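Local atomic coordinates of formyltransferase (Francisella tularensis subsp. tularensis, PDB entry 4NV1), a protein that belongs to the formyltransferase family, forms a two-chain assembly and binds dTDP-4-amino-4,6-dideoxyglucose in a pocket lined by both its N-terminal and C-terminal parts. Residues 107-112 with 192-197; 137-142 with 151-156; 219-224 with 232-237. All blocks are in the same frame, centred on the assembly; numbering follows the deposited sequence.

Contact 1 of 3, residues 107-112 with 192-197. With 0FX (dTDP-4-amino-4,6-dideoxyglucose), chain I.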
loop_
_atom_site.group_PDB
_atom_site.type_symbol
_atom_site.label_atom_id
_atom_site.label_comp_id
_atom_site.label_asym_id
_atom_site.label_seq_id
_atom_site.Cartn_x
_atom_site.Cartn_y
_atom_site.Cartn_z
ATOM N N GLN A 107 15.583 0.469 -12.484
ATOM C CA GLN A 107 14.583 1.417 -12.020
ATOM C C GLN A 107 14.452 1.474 -10.480
ATOM O O GLN A 107 14.270 2.551 -9.901
ATOM C CB GLN A 107 13.217 1.318 -12.731
ATOM C CG GLN A 107 12.266 0.249 -12.189
ATOM C CD GLN A 107 12.752 -1.115 -12.481
ATOM O OE1 GLN A 107 13.710 -1.290 -13.245
ATOM N NE2 GLN A 107 12.064 -2.129 -11.948
ATOM N N VAL A 108 14.637 0.344 -9.805
ATOM C CA VAL A 108 14.614 0.363 -8.358
ATOM C C VAL A 108 15.721 1.268 -7.852
ATOM O O VAL A 108 15.476 2.209 -7.086
ATOM C CB VAL A 108 14.748 -1.020 -7.745
ATOM C CG1 VAL A 108 14.800 -0.903 -6.239
ATOM C CG2 VAL A 108 13.602 -1.930 -8.166
ATOM N N PHE A 109 16.932 0.995 -8.282
ATOM C CA PHE A 109 18.094 1.808 -7.888
ATOM C C PHE A 109 17.911 3.273 -8.289
ATOM O O PHE A 109 18.335 4.126 -7.555
ATOM C CB PHE A 109 19.405 1.207 -8.453
ATOM C CG PHE A 109 19.850 0.012 -7.698
ATOM C CD1 PHE A 109 19.420 -1.239 -8.054
ATOM C CD2 PHE A 109 20.639 0.162 -6.579
ATOM C CE1 PHE A 109 19.769 -2.327 -7.286
ATOM C CE2 PHE A 109 20.955 -0.902 -5.796
ATOM C CZ PHE A 109 20.565 -2.166 -6.195
ATOM N N SER A 110 17.239 3.586 -9.386
ATOM C CA SER A 110 17.093 4.974 -9.789
ATOM C C SER A 110 16.138 5.690 -8.863
ATOM O O SER A 110 16.353 6.864 -8.509
ATOM C CB SER A 110 16.714 5.183 -11.280
ATOM O OG SER A 110 17.774 5.028 -12.226
ATOM N N ILE A 111 15.124 4.988 -8.382
ATOM C CA ILE A 111 14.134 5.647 -7.542
ATOM C C ILE A 111 14.799 6.063 -6.264
ATOM O O ILE A 111 14.503 7.130 -5.672
ATOM C CB ILE A 111 12.872 4.746 -7.294
ATOM C CG1 ILE A 111 11.955 4.712 -8.513
ATOM C CG2 ILE A 111 12.042 5.370 -6.178
ATOM C CD1 ILE A 111 10.983 3.535 -8.542
ATOM N N ILE A 112 15.690 5.209 -5.808
ATOM C CA ILE A 112 16.475 5.512 -4.626
ATOM C C ILE A 112 17.644 6.471 -4.775
ATOM O O ILE A 112 17.774 7.409 -3.980
ATOM C CB ILE A 112 16.980 4.215 -3.975
ATOM C CG1 ILE A 112 15.768 3.393 -3.482
ATOM C CG2 ILE A 112 17.991 4.507 -2.858
ATOM C CD1 ILE A 112 16.071 1.912 -3.227
ATOM N N LYS A 192 19.685 -7.627 -3.007
ATOM C CA LYS A 192 19.305 -8.464 -1.874
ATOM C C LYS A 192 19.646 -7.827 -0.536
ATOM O O LYS A 192 18.846 -7.886 0.373
ATOM C CB LYS A 192 19.788 -9.912 -2.046
ATOM C CG LYS A 192 18.889 -10.672 -3.037
ATOM C CD LYS A 192 19.231 -12.161 -3.213
ATOM C CE LYS A 192 18.155 -13.128 -2.691
ATOM N NZ LYS A 192 17.205 -13.645 -3.723
ATOM N N ASN A 193 20.757 -7.120 -0.432
ATOM C CA ASN A 193 21.066 -6.362 0.763
ATOM C C ASN A 193 20.148 -5.185 1.098
ATOM O O ASN A 193 20.278 -4.619 2.160
ATOM C CB ASN A 193 22.506 -5.827 0.651
ATOM C CG ASN A 193 23.551 -6.941 0.647
ATOM O OD1 ASN A 193 23.386 -7.993 1.278
ATOM N ND2 ASN A 193 24.634 -6.717 -0.085
ATOM N N MET A 194 19.311 -4.737 0.175
ATOM C CA MET A 194 18.432 -3.597 0.420
ATOM C C MET A 194 17.056 -4.084 0.853
ATOM O O MET A 194 16.210 -3.282 1.251
ATOM C CB MET A 194 18.167 -2.812 -0.866
ATOM C CG MET A 194 19.358 -2.265 -1.590
ATOM S SD MET A 194 18.828 -0.858 -2.584
ATOM C CE MET A 194 17.884 -1.731 -3.818
ATOM N N CYS A 195 16.813 -5.384 0.702
ATOM C CA CYS A 195 15.496 -5.955 0.920
ATOM C C CYS A 195 15.080 -5.978 2.390
ATOM O O CYS A 195 13.896 -5.758 2.690
ATOM C CB CYS A 195 15.429 -7.338 0.295
ATOM S SG CYS A 195 15.297 -7.202 -1.502
ATOM N N GLU A 196 16.047 -6.247 3.267
ATOM C CA GLU A 196 15.844 -6.200 4.688
ATOM C C GLU A 196 15.897 -4.773 5.205
ATOM O O GLU A 196 16.928 -4.114 5.146
ATOM C CB GLU A 196 16.911 -6.953 5.444
ATOM C CG GLU A 196 16.558 -7.027 6.924
ATOM C CD GLU A 196 17.006 -8.343 7.536
ATOM O OE1 GLU A 196 16.207 -9.004 8.225
ATOM O OE2 GLU A 196 18.149 -8.749 7.267
ATOM N N ILE A 197 14.760 -4.319 5.715
ATOM C CA ILE A 197 14.644 -2.982 6.256
ATOM C C ILE A 197 15.387 -2.982 7.576
ATOM O O ILE A 197 15.276 -3.923 8.403
ATOM C CB ILE A 197 13.176 -2.604 6.467
ATOM C CG1 ILE A 197 12.485 -2.376 5.125
ATOM C CG2 ILE A 197 13.011 -1.406 7.383
ATOM C CD1 ILE A 197 11.025 -1.992 5.293
HETATM O O4P 0FX I . 12.860 -7.931 -16.842
HETATM P P2 0FX I . 12.162 -9.307 -17.002
HETATM O O3P 0FX I . 10.870 -9.599 -17.735
HETATM O O1G 0FX I . 13.174 -10.511 -16.768
HETATM C C1G 0FX I . 14.201 -10.792 -17.690
HETATM C C2G 0FX I . 14.909 -11.918 -16.954
HETATM O O2G 0FX I . 13.979 -12.831 -16.363
HETATM C C3G 0FX I . 15.812 -11.386 -15.858
HETATM O O3G 0FX I . 16.526 -12.568 -15.436
HETATM C C4G 0FX I . 16.690 -10.265 -16.446
HETATM N N4A 0FX I . 17.667 -9.754 -15.495
HETATM C C5G 0FX I . 15.869 -9.101 -17.014
HETATM C C6G 0FX I . 16.762 -8.038 -17.642
HETATM O O5G 0FX I . 15.001 -9.647 -18.010
HETATM O OPP 0FX I . 11.303 -9.867 -15.780
HETATM P P 0FX I . 11.494 -9.950 -14.212
HETATM O O1P 0FX I . 12.461 -11.001 -13.707
HETATM O O2P 0FX I . 9.985 -9.889 -14.010
HETATM O O5 0FX I . 11.891 -8.501 -13.625
HETATM C C5 0FX I . 11.033 -7.401 -13.953
HETATM C C4 0FX I . 10.900 -6.424 -12.798
HETATM O O4 0FX I . 10.074 -6.990 -11.797
HETATM C C3 0FX I . 12.168 -6.057 -12.089
HETATM O O3 0FX I . 12.771 -4.863 -12.612
HETATM C C2 0FX I . 11.685 -5.684 -10.686
HETATM C C1 0FX I . 10.472 -6.595 -10.503
HETATM N N11 0FX I . 10.815 -7.693 -9.593
HETATM C C61 0FX I . 11.289 -8.854 -10.093
HETATM C C51 0FX I . 11.630 -9.880 -9.238
HETATM C C5A 0FX I . 12.216 -11.211 -9.664
HETATM C C21 0FX I . 10.641 -7.525 -8.266
HETATM O O21 0FX I . 10.126 -6.395 -7.742
HETATM N N31 0FX I . 10.899 -8.503 -7.392
HETATM C C41 0FX I . 11.384 -9.654 -7.906
HETATM O O41 0FX I . 11.725 -10.665 -7.115
#

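Contact 2 of 3, residues 137-142 with 151-156. With 0FX (dTDP-4-amino-4,6-dideoxyglucose), chain I.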
loop_
_atom_site.group_PDB
_atom_site.type_symbol
_atom_site.label_atom_id
_atom_site.label_comp_id
_atom_site.label_asym_id
_atom_site.label_seq_id
_atom_site.Cartn_x
_atom_site.Cartn_y
_atom_site.Cartn_z
ATOM N N GLU A 137 16.867 6.753 -24.438
ATOM C CA GLU A 137 16.097 7.912 -23.977
ATOM C C GLU A 137 15.756 7.835 -22.492
ATOM O O GLU A 137 15.274 6.798 -21.959
ATOM C CB GLU A 137 14.873 8.117 -24.862
ATOM C CG GLU A 137 14.177 9.444 -24.613
ATOM C CD GLU A 137 12.866 9.559 -25.371
ATOM O OE1 GLU A 137 12.648 8.845 -26.379
ATOM O OE2 GLU A 137 12.026 10.397 -24.972
ATOM N N GLU A 138 16.044 8.927 -21.788
ATOM C CA GLU A 138 15.578 9.022 -20.371
ATOM C C GLU A 138 14.065 9.004 -20.178
ATOM O O GLU A 138 13.312 9.367 -21.083
ATOM C CB GLU A 138 16.176 10.248 -19.686
ATOM C CG GLU A 138 15.865 10.427 -18.219
ATOM C CD GLU A 138 16.734 11.525 -17.600
ATOM O OE1 GLU A 138 17.534 12.183 -18.267
ATOM O OE2 GLU A 138 16.643 11.759 -16.405
ATOM N N VAL A 139 13.627 8.489 -19.025
ATOM C CA VAL A 139 12.233 8.467 -18.598
ATOM C C VAL A 139 12.124 9.160 -17.246
ATOM O O VAL A 139 13.024 9.021 -16.392
ATOM C CB VAL A 139 11.807 6.974 -18.481
ATOM C CG1 VAL A 139 10.601 6.773 -17.623
ATOM C CG2 VAL A 139 11.621 6.357 -19.877
ATOM N N GLU A 140 11.048 9.915 -17.037
ATOM C CA GLU A 140 10.808 10.687 -15.796
ATOM C C GLU A 140 10.354 9.744 -14.676
ATOM O O GLU A 140 9.557 8.811 -14.906
ATOM C CB GLU A 140 9.613 11.642 -15.972
ATOM C CG GLU A 140 9.873 12.881 -16.811
ATOM C CD GLU A 140 8.828 13.973 -16.590
ATOM O OE1 GLU A 140 7.611 13.667 -16.696
ATOM O OE2 GLU A 140 9.229 15.138 -16.328
ATOM N N VAL A 141 10.841 9.973 -13.477
ATOM C CA VAL A 141 10.282 9.296 -12.315
ATOM C C VAL A 141 9.424 10.318 -11.584
ATOM O O VAL A 141 9.950 11.268 -10.979
ATOM C CB VAL A 141 11.371 8.814 -11.383
ATOM C CG1 VAL A 141 10.743 8.121 -10.176
ATOM C CG2 VAL A 141 12.312 7.886 -12.096
ATOM N N ASN A 142 8.111 10.139 -11.637
ATOM C CA ASN A 142 7.243 10.991 -10.812
ATOM C C ASN A 142 7.053 10.582 -9.346
ATOM O O ASN A 142 7.254 9.406 -8.968
ATOM C CB ASN A 142 5.909 11.092 -11.539
ATOM C CG ASN A 142 6.057 11.725 -12.912
ATOM O OD1 ASN A 142 6.731 12.730 -13.058
ATOM N ND2 ASN A 142 5.448 11.128 -13.919
ATOM N N TYR A 151 9.025 0.782 -14.428
ATOM C CA TYR A 151 9.392 -0.300 -15.292
ATOM C C TYR A 151 8.478 -0.279 -16.495
ATOM O O TYR A 151 8.925 -0.547 -17.641
ATOM C CB TYR A 151 9.237 -1.625 -14.570
ATOM C CG TYR A 151 9.463 -2.920 -15.346
ATOM C CD1 TYR A 151 10.736 -3.484 -15.428
ATOM C CD2 TYR A 151 8.400 -3.648 -15.867
ATOM C CE1 TYR A 151 10.963 -4.692 -16.064
ATOM C CE2 TYR A 151 8.609 -4.885 -16.490
ATOM C CZ TYR A 151 9.906 -5.389 -16.603
ATOM O OH TYR A 151 10.188 -6.603 -17.205
ATOM N N ALA A 152 7.191 -0.046 -16.284
ATOM C CA ALA A 152 6.274 -0.072 -17.428
ATOM C C ALA A 152 6.456 1.106 -18.395
ATOM O O ALA A 152 6.221 0.909 -19.575
ATOM C CB ALA A 152 4.817 -0.130 -17.010
ATOM N N LYS A 153 6.831 2.294 -17.914
ATOM C CA LYS A 153 7.238 3.385 -18.814
ATOM C C LYS A 153 8.479 3.011 -19.585
ATOM O O LYS A 153 8.573 3.389 -20.744
ATOM C CB LYS A 153 7.545 4.721 -18.097
ATOM C CG LYS A 153 6.340 5.633 -18.037
ATOM C CD LYS A 153 6.150 6.314 -16.686
ATOM C CE LYS A 153 7.377 7.063 -16.293
ATOM N NZ LYS A 153 7.003 8.358 -15.689
ATOM N N VAL A 154 9.418 2.329 -18.939
ATOM C CA VAL A 154 10.718 2.014 -19.527
ATOM C C VAL A 154 10.489 1.003 -20.651
ATOM O O VAL A 154 10.925 1.206 -21.800
ATOM C CB VAL A 154 11.736 1.580 -18.467
ATOM C CG1 VAL A 154 12.957 0.927 -19.048
ATOM C CG2 VAL A 154 12.193 2.831 -17.681
ATOM N N GLN A 155 9.631 0.042 -20.359
ATOM C CA GLN A 155 9.323 -1.016 -21.305
ATOM C C GLN A 155 8.702 -0.485 -22.547
ATOM O O GLN A 155 9.152 -0.772 -23.649
ATOM C CB GLN A 155 8.511 -2.149 -20.659
ATOM C CG GLN A 155 8.587 -3.449 -21.388
ATOM C CD GLN A 155 7.922 -4.599 -20.621
ATOM O OE1 GLN A 155 6.766 -4.918 -20.884
ATOM N NE2 GLN A 155 8.634 -5.209 -19.694
ATOM N N LYS A 156 7.679 0.324 -22.417
ATOM C CA LYS A 156 7.128 1.033 -23.544
ATOM C C LYS A 156 8.122 1.922 -24.307
ATOM O O LYS A 156 8.076 2.046 -25.538
ATOM C CB LYS A 156 6.042 1.926 -22.971
ATOM C CG LYS A 156 5.163 2.608 -23.990
ATOM C CD LYS A 156 3.764 2.798 -23.415
ATOM C CE LYS A 156 3.203 1.488 -22.845
ATOM N NZ LYS A 156 2.664 1.606 -21.449
HETATM O O4P 0FX I . 12.860 -7.931 -16.842
HETATM P P2 0FX I . 12.162 -9.307 -17.002
HETATM O O3P 0FX I . 10.870 -9.599 -17.735
HETATM O O1G 0FX I . 13.174 -10.511 -16.768
HETATM C C1G 0FX I . 14.201 -10.792 -17.690
HETATM C C2G 0FX I . 14.909 -11.918 -16.954
HETATM O O2G 0FX I . 13.979 -12.831 -16.363
HETATM C C3G 0FX I . 15.812 -11.386 -15.858
HETATM O O3G 0FX I . 16.526 -12.568 -15.436
HETATM C C4G 0FX I . 16.690 -10.265 -16.446
HETATM N N4A 0FX I . 17.667 -9.754 -15.495
HETATM C C5G 0FX I . 15.869 -9.101 -17.014
HETATM C C6G 0FX I . 16.762 -8.038 -17.642
HETATM O O5G 0FX I . 15.001 -9.647 -18.010
HETATM O OPP 0FX I . 11.303 -9.867 -15.780
HETATM P P 0FX I . 11.494 -9.950 -14.212
HETATM O O1P 0FX I . 12.461 -11.001 -13.707
HETATM O O2P 0FX I . 9.985 -9.889 -14.010
HETATM O O5 0FX I . 11.891 -8.501 -13.625
HETATM C C5 0FX I . 11.033 -7.401 -13.953
HETATM C C4 0FX I . 10.900 -6.424 -12.798
HETATM O O4 0FX I . 10.074 -6.990 -11.797
HETATM C C3 0FX I . 12.168 -6.057 -12.089
HETATM O O3 0FX I . 12.771 -4.863 -12.612
HETATM C C2 0FX I . 11.685 -5.684 -10.686
HETATM C C1 0FX I . 10.472 -6.595 -10.503
HETATM N N11 0FX I . 10.815 -7.693 -9.593
HETATM C C61 0FX I . 11.289 -8.854 -10.093
HETATM C C51 0FX I . 11.630 -9.880 -9.238
HETATM C C5A 0FX I . 12.216 -11.211 -9.664
HETATM C C21 0FX I . 10.641 -7.525 -8.266
HETATM O O21 0FX I . 10.126 -6.395 -7.742
HETATM N N31 0FX I . 10.899 -8.503 -7.392
HETATM C C41 0FX I . 11.384 -9.654 -7.906
HETATM O O41 0FX I . 11.725 -10.665 -7.115
#

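Contact 3 of 3, residues 219-224 with 232-237. With 0FX (dTDP-4-amino-4,6-dideoxyglucose), chain I.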
loop_
_atom_site.group_PDB
_atom_site.type_symbol
_atom_site.label_atom_id
_atom_site.label_comp_id
_atom_site.label_asym_id
_atom_site.label_seq_id
_atom_site.Cartn_x
_atom_site.Cartn_y
_atom_site.Cartn_z
ATOM N N PRO A 219 3.493 -8.464 -8.683
ATOM C CA PRO A 219 2.940 -9.041 -7.473
ATOM C C PRO A 219 4.111 -9.528 -6.668
ATOM O O PRO A 219 3.964 -10.430 -5.854
ATOM C CB PRO A 219 2.063 -10.178 -8.008
ATOM C CG PRO A 219 2.733 -10.601 -9.282
ATOM C CD PRO A 219 3.624 -9.472 -9.755
ATOM N N TYR A 220 5.291 -8.928 -6.824
ATOM C CA TYR A 220 6.381 -9.443 -6.021
ATOM C C TYR A 220 6.343 -8.984 -4.548
ATOM O O TYR A 220 5.827 -7.924 -4.216
ATOM C CB TYR A 220 7.714 -9.106 -6.663
ATOM C CG TYR A 220 7.833 -9.655 -8.065
ATOM C CD1 TYR A 220 7.631 -8.843 -9.153
ATOM C CD2 TYR A 220 8.090 -11.001 -8.299
ATOM C CE1 TYR A 220 7.782 -9.311 -10.430
ATOM C CE2 TYR A 220 8.239 -11.490 -9.579
ATOM C CZ TYR A 220 8.078 -10.630 -10.643
ATOM O OH TYR A 220 8.188 -11.034 -11.950
ATOM N N LYS A 221 6.966 -9.784 -3.702
ATOM C CA LYS A 221 7.203 -9.491 -2.311
ATOM C C LYS A 221 8.675 -9.200 -2.158
ATOM O O LYS A 221 9.421 -10.133 -2.326
ATOM C CB LYS A 221 6.854 -10.716 -1.443
ATOM C CG LYS A 221 5.401 -11.124 -1.564
ATOM C CD LYS A 221 4.815 -11.560 -0.224
ATOM C CE LYS A 221 3.440 -12.182 -0.417
ATOM N NZ LYS A 221 2.611 -11.407 -1.388
ATOM N N ASN A 222 9.050 -7.962 -1.796
ATOM C CA ASN A 222 10.432 -7.508 -1.759
ATOM C C ASN A 222 10.980 -7.060 -0.430
ATOM O O ASN A 222 11.829 -7.748 0.150
ATOM C CB ASN A 222 10.673 -6.407 -2.829
ATOM C CG ASN A 222 10.388 -6.895 -4.230
ATOM O OD1 ASN A 222 10.628 -8.086 -4.546
ATOM N ND2 ASN A 222 9.803 -6.045 -5.065
ATOM N N SER A 223 10.618 -5.855 0.026
ATOM C CA SER A 223 11.164 -5.371 1.278
ATOM C C SER A 223 10.499 -6.023 2.470
ATOM O O SER A 223 9.315 -6.318 2.419
ATOM C CB SER A 223 11.091 -3.847 1.398
ATOM O OG SER A 223 9.779 -3.503 1.060
ATOM N N TYR A 224 11.257 -6.178 3.553
ATOM C CA TYR A 224 10.692 -6.810 4.741
ATOM C C TYR A 224 11.369 -6.333 5.993
ATOM O O TYR A 224 12.425 -5.697 5.930
ATOM C CB TYR A 224 10.694 -8.347 4.604
ATOM C CG TYR A 224 12.066 -8.947 4.640
ATOM C CD1 TYR A 224 12.775 -9.164 3.467
ATOM C CD2 TYR A 224 12.690 -9.228 5.841
ATOM C CE1 TYR A 224 14.070 -9.662 3.491
ATOM C CE2 TYR A 224 13.977 -9.725 5.877
ATOM C CZ TYR A 224 14.654 -9.950 4.692
ATOM O OH TYR A 224 15.901 -10.490 4.722
ATOM N N LYS A 232 8.372 -12.098 10.163
ATOM C CA LYS A 232 8.868 -11.565 8.887
ATOM C C LYS A 232 7.676 -10.905 8.231
ATOM O O LYS A 232 6.723 -11.579 7.811
ATOM C CB LYS A 232 9.446 -12.672 7.984
ATOM C CG LYS A 232 10.016 -12.217 6.639
ATOM C CD LYS A 232 11.197 -13.056 6.128
ATOM C CE LYS A 232 11.034 -13.461 4.669
ATOM N NZ LYS A 232 12.262 -13.508 3.833
ATOM N N VAL A 233 7.744 -9.580 8.144
ATOM C CA VAL A 233 6.637 -8.804 7.552
ATOM C C VAL A 233 7.075 -8.118 6.255
ATOM O O VAL A 233 8.001 -7.304 6.302
ATOM C CB VAL A 233 6.206 -7.695 8.541
ATOM C CG1 VAL A 233 4.888 -7.083 8.103
ATOM C CG2 VAL A 233 6.080 -8.264 9.950
ATOM N N PHE A 234 6.443 -8.431 5.128
ATOM C CA PHE A 234 6.743 -7.707 3.892
ATOM C C PHE A 234 5.925 -6.417 3.819
ATOM O O PHE A 234 4.797 -6.337 4.307
ATOM C CB PHE A 234 6.457 -8.509 2.635
ATOM C CG PHE A 234 7.395 -9.652 2.417
ATOM C CD1 PHE A 234 8.636 -9.445 1.839
ATOM C CD2 PHE A 234 7.010 -10.952 2.723
ATOM C CE1 PHE A 234 9.504 -10.499 1.606
ATOM C CE2 PHE A 234 7.869 -12.014 2.499
ATOM C CZ PHE A 234 9.117 -11.787 1.931
ATOM N N VAL A 235 6.517 -5.404 3.205
ATOM C CA VAL A 235 5.898 -4.116 3.173
ATOM C C VAL A 235 5.845 -3.695 1.732
ATOM O O VAL A 235 6.785 -3.974 1.030
ATOM C CB VAL A 235 6.706 -3.147 4.038
ATOM C CG1 VAL A 235 6.911 -3.726 5.415
ATOM C CG2 VAL A 235 8.091 -2.866 3.471
ATOM N N ALA A 236 4.801 -2.988 1.319
ATOM C CA ALA A 236 4.620 -2.422 -0.015
ATOM C C ALA A 236 3.969 -1.087 0.171
ATOM O O ALA A 236 3.173 -0.932 1.104
ATOM C CB ALA A 236 3.690 -3.250 -0.904
ATOM N N LEU A 237 4.197 -0.147 -0.733
ATOM C CA LEU A 237 3.547 1.142 -0.546
ATOM C C LEU A 237 2.559 1.463 -1.631
ATOM O O LEU A 237 2.773 1.065 -2.765
ATOM C CB LEU A 237 4.640 2.187 -0.528
ATOM C CG LEU A 237 4.210 3.606 -0.150
ATOM C CD1 LEU A 237 3.954 3.675 1.342
ATOM C CD2 LEU A 237 5.337 4.552 -0.509
HETATM O O4P 0FX I . 12.860 -7.931 -16.842
HETATM P P2 0FX I . 12.162 -9.307 -17.002
HETATM O O3P 0FX I . 10.870 -9.599 -17.735
HETATM O O1G 0FX I . 13.174 -10.511 -16.768
HETATM C C1G 0FX I . 14.201 -10.792 -17.690
HETATM C C2G 0FX I . 14.909 -11.918 -16.954
HETATM O O2G 0FX I . 13.979 -12.831 -16.363
HETATM C C3G 0FX I . 15.812 -11.386 -15.858
HETATM O O3G 0FX I . 16.526 -12.568 -15.436
HETATM C C4G 0FX I . 16.690 -10.265 -16.446
HETATM N N4A 0FX I . 17.667 -9.754 -15.495
HETATM C C5G 0FX I . 15.869 -9.101 -17.014
HETATM C C6G 0FX I . 16.762 -8.038 -17.642
HETATM O O5G 0FX I . 15.001 -9.647 -18.010
HETATM O OPP 0FX I . 11.303 -9.867 -15.780
HETATM P P 0FX I . 11.494 -9.950 -14.212
HETATM O O1P 0FX I . 12.461 -11.001 -13.707
HETATM O O2P 0FX I . 9.985 -9.889 -14.010
HETATM O O5 0FX I . 11.891 -8.501 -13.625
HETATM C C5 0FX I . 11.033 -7.401 -13.953
HETATM C C4 0FX I . 10.900 -6.424 -12.798
HETATM O O4 0FX I . 10.074 -6.990 -11.797
HETATM C C3 0FX I . 12.168 -6.057 -12.089
HETATM O O3 0FX I . 12.771 -4.863 -12.612
HETATM C C2 0FX I . 11.685 -5.684 -10.686
HETATM C C1 0FX I . 10.472 -6.595 -10.503
HETATM N N11 0FX I . 10.815 -7.693 -9.593
HETATM C C61 0FX I . 11.289 -8.854 -10.093
HETATM C C51 0FX I . 11.630 -9.880 -9.238
HETATM C C5A 0FX I . 12.216 -11.211 -9.664
HETATM C C21 0FX I . 10.641 -7.525 -8.266
HETATM O O21 0FX I . 10.126 -6.395 -7.742
HETATM N N31 0FX I . 10.899 -8.503 -7.392
HETATM C C41 0FX I . 11.384 -9.654 -7.906
HETATM O O41 0FX I . 11.725 -10.665 -7.115
#

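Contact 1 of 3, residues 107-112 with 192-197
Met-194 meets three side chains of helix 106-113, and its course shows how one flexible residue can join two helices by contacts of its sulfur and methyl. Its CB points toward 107-112, and CG stays beside the backbone N (chi1 -58°). The chain then runs almost extended to SD, which lies 4.0 Å from Ile-112 CD1, the two side chains meeting tip to tip. The same sulfur is oblique to the ring of Phe-109, 4.6 Å from its centroid, in a Met-aromatic contact. A bend at chi3 (-70°) carries the terminal CE over one face of that ring, 3.9 Å from the centroid and displaced toward the rim near CZ and CE2, a CH-pi contact. CE also reaches Val-108 CG1 at 4.0 Å, the two side chains lying alongside and running opposite ways. On the same helix, Gln-107 turns to the ligand: its NE2 gives a nearly straight hydrogen bond of 2.9 Å to O3 of dTDP-4-amino-4,6-dideoxyglucose, and is also hydrogen-bonded to Ser-147 OG. Helix 205-214 flanks the contact, with Ala-214 against Val-108 and Ile-112 and Tyr-211 OH hydrogen-bonded to Met-194 O, while helix 147-170 packs on Val-108 and Gln-107 and strand 117-123 touches Gln-107.

Contact 2 of 3, residues 137-142 with 151-156
Val-139 and Lys-153 bring the last strand of the seven-stranded mixed sheet, 133-139, against helix 147-170, an alpha/beta packing in which a lysine supplies both apolar contact and polar tip. Val-139 points toward the helix with CG1 anti to the backbone N (chi1 160°). This methyl fits against the lysine chain, 3.7 Å from Lys-153 CB and a tight 3.5 Å from Lys-153 CE. Its other methyl, CG2, lies 4.2 Å from Val-154 CG2. Lys-153 is bent at chi2, chi3 and chi4 rather than stretched out, and the successive turns fold it around the valine toward the backbone beyond the strand. The ammonium group forms a salt bridge with Glu-145, whose other carboxylate oxygen accepts from Asn-142 N, so one acid links the lysine to the chain just after the strand. Two residues earlier on the helix, Tyr-151 faces the ligand. Its CG is anti to the backbone N (chi1 175°), which sends the ring out against the deoxyribose of dTDP-4-amino-4,6-dideoxyglucose, with C4 over one face, toward the rim; Tyr-151 OH gives a weak 3.0 Å hydrogen bond to O4P. As its second partner, Lys-153 NZ donates to Glu-140 O at 2.7 Å, tilted 34° from the carbonyl plane.

Contact 3 of 3, residues 219-224 with 232-237
Packing is compact where Tyr-224 faces Phe-234 across a non-hydrogen-bonded antiparallel pair. Tyr-224 CB lies 3.6 Å from Phe-234 CD1, and the tyrosine edge is turned toward the phenylalanine face in an offset edge-to-face pair, with planes at 74°. Lys-232 adds to this part: its curled chain brings NZ over the centre of the Tyr-224 ring, a cation-pi contact at 4.3 Å from the centroid. One face of the Phe-234 ring is covered by Lys-221, whose CB stands over its centre, 3.9 Å from the centroid, as a CH-pi contact. Val-235 N donates to Ser-223 O at 3.0 Å. The two strands, 223-226 and 232-242, make a beta hairpin, and Phe-234 and its neighbours on the second strand pair with a strand of the second subunit, extending the sheet across the dimer interface. The open side belongs to Lys-221, an exposed residue: its CD still touches Phe-234 CD2 at 3.7 Å before the chain's end turns away from 232-237, and its NZ makes a long, weak ion pair with Glu-240 of the second subunit. Before the hairpin, Tyr-220 sets one ring face against the thymine base, and Asn-222 grips that base twice: OD1 accepts from N31 at 2.9 Å and ND2 donates to O21 at 2.7 Å.

How the contacts relate
The three contacts surround one molecule of dTDP-4-amino-4,6-dideoxyglucose. Contacts 1 and 2 meet at its deoxyribose, through Gln-107 and Tyr-151; contact 2 goes on to the diphosphate, and contact 3 takes chiefly the thymine base. Contacts 1 and 2 have centres about 17 Å apart and touch through Ile-111 CG1 and Val-141 CG1, 4.0 Å apart. Contacts 1 and 3 are closer, about 12 Å between centres, and are joined through backbone: Ile-197 N lies 2.7 Å from Tyr-224 O and Cys-195 O 2.8 Å from Tyr-224 N, both probable hydrogen bonds. Contacts 2 and 3 do not touch; their nearest atoms are about 7 Å apart, and the ligand spans between them. His-75 and Lys-77 add further hydrogen bonds to the ligand.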